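PDB 2PAJ: putative cytosine/guanine deaminase from Unidentified, which catalyses the zinc-dependent hydrolytic deamination of 2-amino-4-hydroxypteridines to 2,4-dihydroxypteridines, with release of ammonium, and acts as an isoxanthopterin deaminase. Local coordinates for residues Asp38-Gly43 / Ala53-Glu58; Pro70-Thr75 / Ala415-Asp420; Ser208-Arg213 / Gly409-Ile414. All coordinates share one frame; numbering follows the deposited sequence.

In the fold
The three contacts run from the outside of the small β-domain to the base of the catalytic barrel. Contact 1 lies at the surface, its centre about 29 Å from that of the chain, and is charged: one arginine is held by a carboxylate and a carbonyl and stacked on a second arginine. Contact 2 is wholly buried and uncharged, resting on alanine backbones and a tryptophan–tyrosine pair. Contact 3, partly buried, combines an arginine–carbonyl bond with packing on alanine, the arginine being also salt-bridged to D44 outside the two segments. Its segment 409-414 leads into the strand used by contact 2, where D413 O probably accepts a bond from A71 N, and A412 and I414 pack against I41 of contact 1.

Contact 1. Residues Asp38-Gly43 / Ala53-Glu58; sequences DIRIVG and APRPGE
R40 reaches from strand 39-42 into the loop 53-58, where its guanidinium is gripped along its edge by E58 and A53 and covered on one face by R55. The tight part is the two-pronged salt bridge. R40 NE donates to E58 OE2 at 2.6 Å, meeting the syn lone pair of that oxygen, while a weaker bond joins R40 NH2 to E58 OE1 at 2.7 Å. The carboxylate is turned 26° from the guanidinium plane, and neither bond is straight. R40 NH2 also donates to A53 O at 3.1 Å, arriving from above the carbonyl plane. The bend of the R40 chain at chi3 (-88°) swings the group round to meet these acceptors. On the more exposed side, R55 lays its own guanidinium over that of R40, centres 3.8 Å apart and planes at 19°, in an offset stack of two cations; E58 probably offsets much of the charge. The extended chain of R55 runs near the solvent, whereas R40 itself is buried. The loop is shaped by a type II turn from R55 to E58, closed by E58 N to R55 O at 3.0 Å, and a weak bond from R55 N to E58 OE1 helps to hold the carboxylate beside R40. E58 OE2 has a further partner in S11 OG. R40 and E58 both rest on L13 of strand 11-15, which pairs with strand 39-42 on one flank and strand 59-62 on the other in the four-stranded sheet.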
loop_
_atom_site.group_PDB
_atom_site.type_symbol
_atom_site.label_atom_id
_atom_site.label_comp_id
_atom_site.label_asym_id
_atom_site.label_seq_id
_atom_site.Cartn_x
_atom_site.Cartn_y
_atom_site.Cartn_z
ATOM N N ASP A 38 -11.239 20.797 14.854
ATOM C CA ASP A 38 -10.282 21.328 13.877
ATOM C C ASP A 38 -8.919 20.659 13.966
ATOM O O ASP A 38 -8.630 19.943 14.927
ATOM C CB ASP A 38 -10.084 22.845 14.048
ATOM C CG ASP A 38 -11.390 23.597 14.218
ATOM O OD1 ASP A 38 -11.658 24.052 15.352
ATOM O OD2 ASP A 38 -12.147 23.730 13.227
ATOM N N ILE A 39 -8.088 20.909 12.954
ATOM C CA ILE A 39 -6.733 20.363 12.898
ATOM C C ILE A 39 -5.745 21.341 12.269
ATOM O O ILE A 39 -5.942 21.797 11.142
ATOM C CB ILE A 39 -6.678 19.061 12.091
ATOM C CG1 ILE A 39 -7.643 18.033 12.688
ATOM C CG2 ILE A 39 -5.249 18.514 12.089
ATOM C CD1 ILE A 39 -7.739 16.756 11.898
ATOM N N ARG A 40 -4.685 21.657 13.009
ATOM C CA ARG A 40 -3.653 22.571 12.525
ATOM C C ARG A 40 -2.428 21.805 12.027
ATOM O O ARG A 40 -1.951 20.877 12.668
ATOM C CB ARG A 40 -3.238 23.557 13.627
ATOM C CG ARG A 40 -2.063 24.449 13.248
ATOM C CD ARG A 40 -1.925 25.692 14.128
ATOM N NE ARG A 40 -2.723 26.809 13.620
ATOM C CZ ARG A 40 -3.933 27.124 14.069
ATOM N NH1 ARG A 40 -4.476 26.405 15.041
ATOM N NH2 ARG A 40 -4.600 28.150 13.546
ATOM N N ILE A 41 -1.927 22.202 10.867
ATOM C CA ILE A 41 -0.765 21.561 10.282
ATOM C C ILE A 41 0.335 22.590 10.039
ATOM O O ILE A 41 0.097 23.633 9.420
ATOM C CB ILE A 41 -1.116 20.912 8.916
ATOM C CG1 ILE A 41 -2.155 19.805 9.109
ATOM C CG2 ILE A 41 0.154 20.382 8.238
ATOM C CD1 ILE A 41 -2.734 19.275 7.800
ATOM N N VAL A 42 1.530 22.307 10.547
ATOM C CA VAL A 42 2.664 23.195 10.312
ATOM C C VAL A 42 3.741 22.370 9.619
ATOM O O VAL A 42 4.335 21.467 10.207
ATOM C CB VAL A 42 3.219 23.822 11.619
ATOM C CG1 VAL A 42 3.554 22.729 12.632
ATOM C CG2 VAL A 42 4.447 24.667 11.292
ATOM N N GLY A 43 3.965 22.676 8.349
ATOM C CA GLY A 43 4.947 21.932 7.597
ATOM C C GLY A 43 4.384 20.578 7.224
ATOM O O GLY A 43 3.337 20.475 6.577
ATOM N N ALA A 53 -8.403 28.251 17.037
ATOM C CA ALA A 53 -8.795 29.527 16.439
ATOM C C ALA A 53 -7.881 29.839 15.251
ATOM O O ALA A 53 -6.661 29.701 15.337
ATOM C CB ALA A 53 -8.723 30.645 17.482
ATOM N N PRO A 54 -8.464 30.252 14.120
ATOM C CA PRO A 54 -7.648 30.564 12.944
ATOM C C PRO A 54 -6.551 31.582 13.216
ATOM O O PRO A 54 -6.634 32.368 14.161
ATOM C CB PRO A 54 -8.678 31.056 11.927
ATOM C CG PRO A 54 -9.790 31.588 12.793
ATOM C CD PRO A 54 -9.883 30.548 13.872
ATOM N N ARG A 55 -5.512 31.548 12.388
ATOM C CA ARG A 55 -4.395 32.478 12.525
ATOM C C ARG A 55 -4.257 33.369 11.301
ATOM O O ARG A 55 -4.602 32.980 10.174
ATOM C CB ARG A 55 -3.090 31.726 12.754
ATOM C CG ARG A 55 -3.015 31.118 14.111
ATOM C CD ARG A 55 -1.824 30.217 14.230
ATOM N NE ARG A 55 -1.827 29.520 15.507
ATOM C CZ ARG A 55 -0.914 28.624 15.861
ATOM N NH1 ARG A 55 0.074 28.324 15.024
ATOM N NH2 ARG A 55 -0.991 28.028 17.045
ATOM N N PRO A 56 -3.744 34.585 11.508
ATOM C CA PRO A 56 -3.584 35.496 10.378
ATOM C C PRO A 56 -2.726 34.908 9.269
ATOM O O PRO A 56 -1.686 34.302 9.533
ATOM C CB PRO A 56 -2.961 36.733 11.023
ATOM C CG PRO A 56 -2.232 36.172 12.231
ATOM C CD PRO A 56 -3.208 35.164 12.754
ATOM N N GLY A 57 -3.191 35.086 8.033
ATOM C CA GLY A 57 -2.476 34.608 6.863
ATOM C C GLY A 57 -2.361 33.100 6.744
ATOM O O GLY A 57 -1.697 32.593 5.838
ATOM N N GLU A 58 -2.999 32.374 7.655
ATOM C CA GLU A 58 -2.948 30.921 7.629
ATOM C C GLU A 58 -3.904 30.362 6.580
ATOM O O GLU A 58 -4.922 30.978 6.265
ATOM C CB GLU A 58 -3.307 30.384 9.006
ATOM C CG GLU A 58 -3.168 28.894 9.150
ATOM C CD GLU A 58 -3.567 28.427 10.529
ATOM O OE1 GLU A 58 -4.759 28.598 10.880
ATOM O OE2 GLU A 58 -2.693 27.904 11.260
#

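Contact 2. Residues Pro70-Thr75 / Ala415-Asp420; sequences PAWVNT and AVYRLD
W72 turns its indole so that W72 NE1 lies 3.0 Å from Y417 OH, the two side chains crossing at about a right angle. They meet where the catalytic TIM barrel of this amidohydrolase joins its small β-domain: strand 67-73 is the first strand of the barrel and runs on toward the zinc ligands H76 and H78, while strand 414-418 comes back from the barrel's last helix, 383-398, and pairs with strand 442-448. The two strands are antiparallel but meet for a short distance, nearest at A71 and A415, whose CA atoms are 5.0 Å apart, and then diverge. A backbone hydrogen bond of A71 with D413 joins them here. A415 points its methyl across the gap, with A415 CB 4.3 Å from A71 CA; A71 N lies 4.0 Å from A415 N. Beyond this point the separation grows, and only the long side chains of W72 and Y417 span it. Both have CG beside the backbone N (chi1 -56° and -53°), which brings the far ends of the indole and the phenol together. W72 also touches T391 of helix 383-398 and C131 of strand 131-136. Y417 makes an edge-to-face pair with Y69 and touches V443, so its ring lies between Y69 of strand 67-73 and V443 of strand 442-448. At the meeting point Y417 OH is equally far, 3.8 Å, from CD1 and CE2 of W72, the two ring atoms bonded to NE1.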
loop_
_atom_site.group_PDB
_atom_site.type_symbol
_atom_site.label_atom_id
_atom_site.label_comp_id
_atom_site.label_asym_id
_atom_site.label_seq_id
_atom_site.Cartn_x
_atom_site.Cartn_y
_atom_site.Cartn_z
ATOM N N PRO A 70 -7.182 9.064 8.489
ATOM C CA PRO A 70 -5.768 9.270 8.184
ATOM C C PRO A 70 -5.666 8.657 6.778
ATOM O O PRO A 70 -6.407 7.723 6.467
ATOM C CB PRO A 70 -5.057 8.457 9.263
ATOM C CG PRO A 70 -6.017 7.405 9.597
ATOM C CD PRO A 70 -7.338 8.128 9.611
ATOM N N ALA A 71 -4.818 9.195 5.906
ATOM C CA ALA A 71 -4.690 8.652 4.550
ATOM C C ALA A 71 -4.367 7.149 4.597
ATOM O O ALA A 71 -3.733 6.676 5.535
ATOM C CB ALA A 71 -3.615 9.417 3.783
ATOM N N TRP A 72 -4.805 6.392 3.597
ATOM C CA TRP A 72 -4.551 4.956 3.597
ATOM C C TRP A 72 -3.094 4.596 3.329
ATOM O O TRP A 72 -2.344 5.341 2.706
ATOM C CB TRP A 72 -5.399 4.236 2.538
ATOM C CG TRP A 72 -6.870 4.435 2.643
ATOM C CD1 TRP A 72 -7.669 5.147 1.791
ATOM C CD2 TRP A 72 -7.716 3.975 3.699
ATOM N NE1 TRP A 72 -8.955 5.169 2.259
ATOM C CE2 TRP A 72 -9.017 4.456 3.432
ATOM C CE3 TRP A 72 -7.503 3.208 4.855
ATOM C CZ2 TRP A 72 -10.106 4.194 4.275
ATOM C CZ3 TRP A 72 -8.574 2.947 5.691
ATOM C CH2 TRP A 72 -9.865 3.442 5.396
ATOM N N VAL A 73 -2.718 3.423 3.812
ATOM C CA VAL A 73 -1.388 2.877 3.631
ATOM C C VAL A 73 -1.577 1.509 2.971
ATOM O O VAL A 73 -2.073 0.570 3.589
ATOM C CB VAL A 73 -0.664 2.697 4.982
ATOM C CG1 VAL A 73 0.758 2.216 4.753
ATOM C CG2 VAL A 73 -0.664 3.999 5.740
ATOM N N ASN A 74 -1.203 1.414 1.704
ATOM C CA ASN A 74 -1.310 0.169 0.960
ATOM C C ASN A 74 0.005 -0.580 1.125
ATOM O O ASN A 74 1.053 -0.064 0.770
ATOM C CB ASN A 74 -1.573 0.469 -0.517
ATOM C CG ASN A 74 -1.508 -0.765 -1.384
ATOM O OD1 ASN A 74 -2.384 -1.620 -1.328
ATOM N ND2 ASN A 74 -0.455 -0.868 -2.190
ATOM N N THR A 75 -0.055 -1.793 1.662
ATOM C CA THR A 75 1.145 -2.580 1.898
ATOM C C THR A 75 1.458 -3.704 0.912
ATOM O O THR A 75 2.359 -4.500 1.163
ATOM C CB THR A 75 1.142 -3.172 3.312
ATOM O OG1 THR A 75 0.042 -4.072 3.465
ATOM C CG2 THR A 75 1.021 -2.073 4.331
ATOM N N ALA A 415 -6.891 12.487 4.971
ATOM C CA ALA A 415 -7.918 12.422 3.949
ATOM C C ALA A 415 -9.187 13.086 4.495
ATOM O O ALA A 415 -9.651 12.769 5.588
ATOM C CB ALA A 415 -8.191 10.985 3.575
ATOM N N VAL A 416 -9.722 14.031 3.736
ATOM C CA VAL A 416 -10.935 14.727 4.116
ATOM C C VAL A 416 -11.966 14.372 3.063
ATOM O O VAL A 416 -11.848 14.791 1.910
ATOM C CB VAL A 416 -10.703 16.239 4.138
ATOM C CG1 VAL A 416 -11.997 16.973 4.468
ATOM C CG2 VAL A 416 -9.635 16.555 5.155
ATOM N N TYR A 417 -12.968 13.590 3.456
ATOM C CA TYR A 417 -14.013 13.156 2.526
ATOM C C TYR A 417 -15.329 13.931 2.595
ATOM O O TYR A 417 -15.848 14.211 3.677
ATOM C CB TYR A 417 -14.333 11.673 2.735
ATOM C CG TYR A 417 -13.153 10.734 2.683
ATOM C CD1 TYR A 417 -12.615 10.198 3.860
ATOM C CD2 TYR A 417 -12.595 10.344 1.463
ATOM C CE1 TYR A 417 -11.556 9.294 3.820
ATOM C CE2 TYR A 417 -11.537 9.441 1.415
ATOM C CZ TYR A 417 -11.024 8.919 2.596
ATOM O OH TYR A 417 -9.982 8.020 2.559
ATOM N N ARG A 418 -15.861 14.281 1.430
ATOM C CA ARG A 418 -17.145 14.965 1.369
ATOM C C ARG A 418 -18.164 13.886 0.988
ATOM O O ARG A 418 -18.015 13.221 -0.040
ATOM C CB ARG A 418 -17.119 16.089 0.325
ATOM C CG ARG A 418 -18.428 16.863 0.226
ATOM C CD ARG A 418 -18.198 18.259 -0.306
ATOM N NE ARG A 418 -17.632 19.151 0.704
ATOM C CZ ARG A 418 -16.844 20.179 0.411
ATOM N NH1 ARG A 418 -16.532 20.428 -0.857
ATOM N NH2 ARG A 418 -16.378 20.965 1.369
ATOM N N LEU A 419 -19.176 13.686 1.833
ATOM C CA LEU A 419 -20.196 12.670 1.579
ATOM C C LEU A 419 -21.382 13.290 0.859
ATOM O O LEU A 419 -22.512 13.209 1.326
ATOM C CB LEU A 419 -20.671 12.059 2.893
ATOM C CG LEU A 419 -19.607 11.586 3.881
ATOM C CD1 LEU A 419 -20.289 11.069 5.127
ATOM C CD2 LEU A 419 -18.744 10.500 3.259
ATOM N N ASP A 420 -21.118 13.898 -0.287
ATOM C CA ASP A 420 -22.149 14.559 -1.072
ATOM C C ASP A 420 -22.933 13.625 -2.007
ATOM O O ASP A 420 -23.818 14.070 -2.741
ATOM C CB ASP A 420 -21.490 15.679 -1.866
ATOM C CG ASP A 420 -20.287 15.192 -2.646
ATOM O OD1 ASP A 420 -20.474 14.475 -3.657
ATOM O OD2 ASP A 420 -19.151 15.513 -2.237
#

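Contact 3. Residues Ser208-Arg213 / Gly409-Ile414; sequences SPRAMR and GYAADI
Neither segment forms regular structure where they meet: residues 208-213 make up the loop leading from helix 190-203 into strand 213-217, whereas the connection that enters strand 414-418 is formed by residues 409-414. Their nearest CA atoms, R210 and A411, are 6.7 Å apart. The second loop bends sharply at A412, the centre of an inverse gamma turn whose D413 N reaches A411 O at 3.0 Å in a weak bond; at its start, the backbone of G409 would jam a CB against the carbonyl O of the preceding residue, which by itself calls for glycine. Across the gap the contact is made by R210. With CG set between its backbone N and carbonyl carbon (chi1 54°) and a further bend at chi3, the side chain carries its guanidinium over the opposite loop. R210 NH1 donates to G409 O at 3.3 Å, nearly straight at 164°, with the acceptor in the guanidinium plane. This joins a loop leading into one of the strands of the TIM barrel to the link between barrel and small β-domain. A411 covers one face of the same group, its CB 3.6 Å above the plane and displaced toward the rim, 3.7 Å from R210 NH2. The stronger partner of NH2 is D44, which forms a salt bridge from the turn between strands 39-42 and 45-49. R163 ties the two loops together a second time, donating from NH1 to A211 O and pairing through NH2 with D413 OD2.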
loop_
_atom_site.group_PDB
_atom_site.type_symbol
_atom_site.label_atom_id
_atom_site.label_comp_id
_atom_site.label_asym_id
_atom_site.label_seq_id
_atom_site.Cartn_x
_atom_site.Cartn_y
_atom_site.Cartn_z
ATOM N N SER A 208 14.240 7.401 8.060
ATOM C CA SER A 208 13.380 8.070 9.038
ATOM C C SER A 208 12.012 7.417 9.055
ATOM O O SER A 208 11.601 6.782 8.082
ATOM C CB SER A 208 13.229 9.566 8.740
ATOM O OG SER A 208 12.350 9.808 7.667
ATOM N N PRO A 209 11.290 7.550 10.174
ATOM C CA PRO A 209 9.960 6.940 10.243
ATOM C C PRO A 209 8.888 7.736 9.481
ATOM O O PRO A 209 7.695 7.515 9.647
ATOM C CB PRO A 209 9.708 6.847 11.746
ATOM C CG PRO A 209 10.423 8.049 12.264
ATOM C CD PRO A 209 11.702 8.087 11.481
ATOM N N ARG A 210 9.331 8.668 8.649
ATOM C CA ARG A 210 8.422 9.461 7.839
ATOM C C ARG A 210 9.108 9.745 6.509
ATOM O O ARG A 210 9.009 10.831 5.936
ATOM C CB ARG A 210 8.026 10.758 8.561
ATOM C CG ARG A 210 9.172 11.623 9.030
ATOM C CD ARG A 210 8.740 12.388 10.256
ATOM N NE ARG A 210 7.685 13.355 9.975
ATOM C CZ ARG A 210 6.779 13.756 10.869
ATOM N NH1 ARG A 210 6.784 13.259 12.105
ATOM N NH2 ARG A 210 5.888 14.688 10.538
ATOM N N ALA A 211 9.813 8.731 6.030
ATOM C CA ALA A 211 10.521 8.809 4.770
ATOM C C ALA A 211 9.518 8.877 3.609
ATOM O O ALA A 211 8.441 8.298 3.680
ATOM C CB ALA A 211 11.427 7.590 4.628
ATOM N N MET A 212 9.867 9.603 2.553
ATOM C CA MET A 212 9.009 9.705 1.383
ATOM C C MET A 212 9.417 8.635 0.385
ATOM O O MET A 212 8.767 8.447 -0.644
ATOM C CB MET A 212 9.120 11.089 0.743
ATOM C CG MET A 212 8.476 12.201 1.551
ATOM S SD MET A 212 6.726 11.924 1.928
ATOM C CE MET A 212 5.990 12.127 0.311
ATOM N N ARG A 213 10.507 7.940 0.705
ATOM C CA ARG A 213 11.029 6.864 -0.127
ATOM C C ARG A 213 11.590 5.727 0.704
ATOM O O ARG A 213 12.272 5.947 1.694
ATOM C CB ARG A 213 12.096 7.391 -1.073
ATOM C CG ARG A 213 11.500 8.029 -2.276
ATOM C CD ARG A 213 12.502 8.807 -3.065
ATOM N NE ARG A 213 11.891 9.260 -4.307
ATOM C CZ ARG A 213 12.534 9.903 -5.271
ATOM N NH1 ARG A 213 13.825 10.187 -5.131
ATOM N NH2 ARG A 213 11.891 10.226 -6.389
ATOM N N GLY A 409 2.003 15.409 16.286
ATOM C CA GLY A 409 3.366 14.906 16.266
ATOM C C GLY A 409 3.654 14.011 15.072
ATOM O O GLY A 409 4.806 13.833 14.670
ATOM N N TYR A 410 2.598 13.450 14.495
ATOM C CA TYR A 410 2.734 12.569 13.349
ATOM C C TYR A 410 2.761 13.309 12.023
ATOM O O TYR A 410 2.439 14.493 11.949
ATOM C CB TYR A 410 1.605 11.551 13.335
ATOM C CG TYR A 410 1.736 10.475 14.373
ATOM C CD1 TYR A 410 1.569 10.761 15.733
ATOM C CD2 TYR A 410 2.018 9.156 13.991
ATOM C CE1 TYR A 410 1.673 9.764 16.679
ATOM C CE2 TYR A 410 2.124 8.150 14.926
ATOM C CZ TYR A 410 1.951 8.456 16.272
ATOM O OH TYR A 410 2.051 7.459 17.214
ATOM N N ALA A 411 3.167 12.605 10.974
ATOM C CA ALA A 411 3.226 13.198 9.646
ATOM C C ALA A 411 1.814 13.575 9.217
ATOM O O ALA A 411 0.849 12.891 9.552
ATOM C CB ALA A 411 3.841 12.208 8.653
ATOM N N ALA A 412 1.702 14.662 8.462
ATOM C CA ALA A 412 0.405 15.146 7.994
ATOM C C ALA A 412 -0.118 14.460 6.739
ATOM O O ALA A 412 -0.122 15.054 5.658
ATOM C CB ALA A 412 0.464 16.647 7.765
ATOM N N ASP A 413 -0.554 13.211 6.889
ATOM C CA ASP A 413 -1.130 12.449 5.781
ATOM C C ASP A 413 -2.583 12.271 6.173
ATOM O O ASP A 413 -2.932 11.361 6.931
ATOM C CB ASP A 413 -0.444 11.097 5.643
ATOM C CG ASP A 413 1.050 11.230 5.494
ATOM O OD1 ASP A 413 1.498 12.023 4.632
ATOM O OD2 ASP A 413 1.777 10.544 6.240
ATOM N N ILE A 414 -3.419 13.160 5.650
ATOM C CA ILE A 414 -4.827 13.171 5.990
ATOM C C ILE A 414 -5.761 13.161 4.797
ATOM O O ILE A 414 -5.476 13.747 3.757
ATOM C CB ILE A 414 -5.160 14.418 6.846
ATOM C CG1 ILE A 414 -4.193 14.498 8.020
ATOM C CG2 ILE A 414 -6.599 14.349 7.365
ATOM C CD1 ILE A 414 -4.309 15.774 8.820
#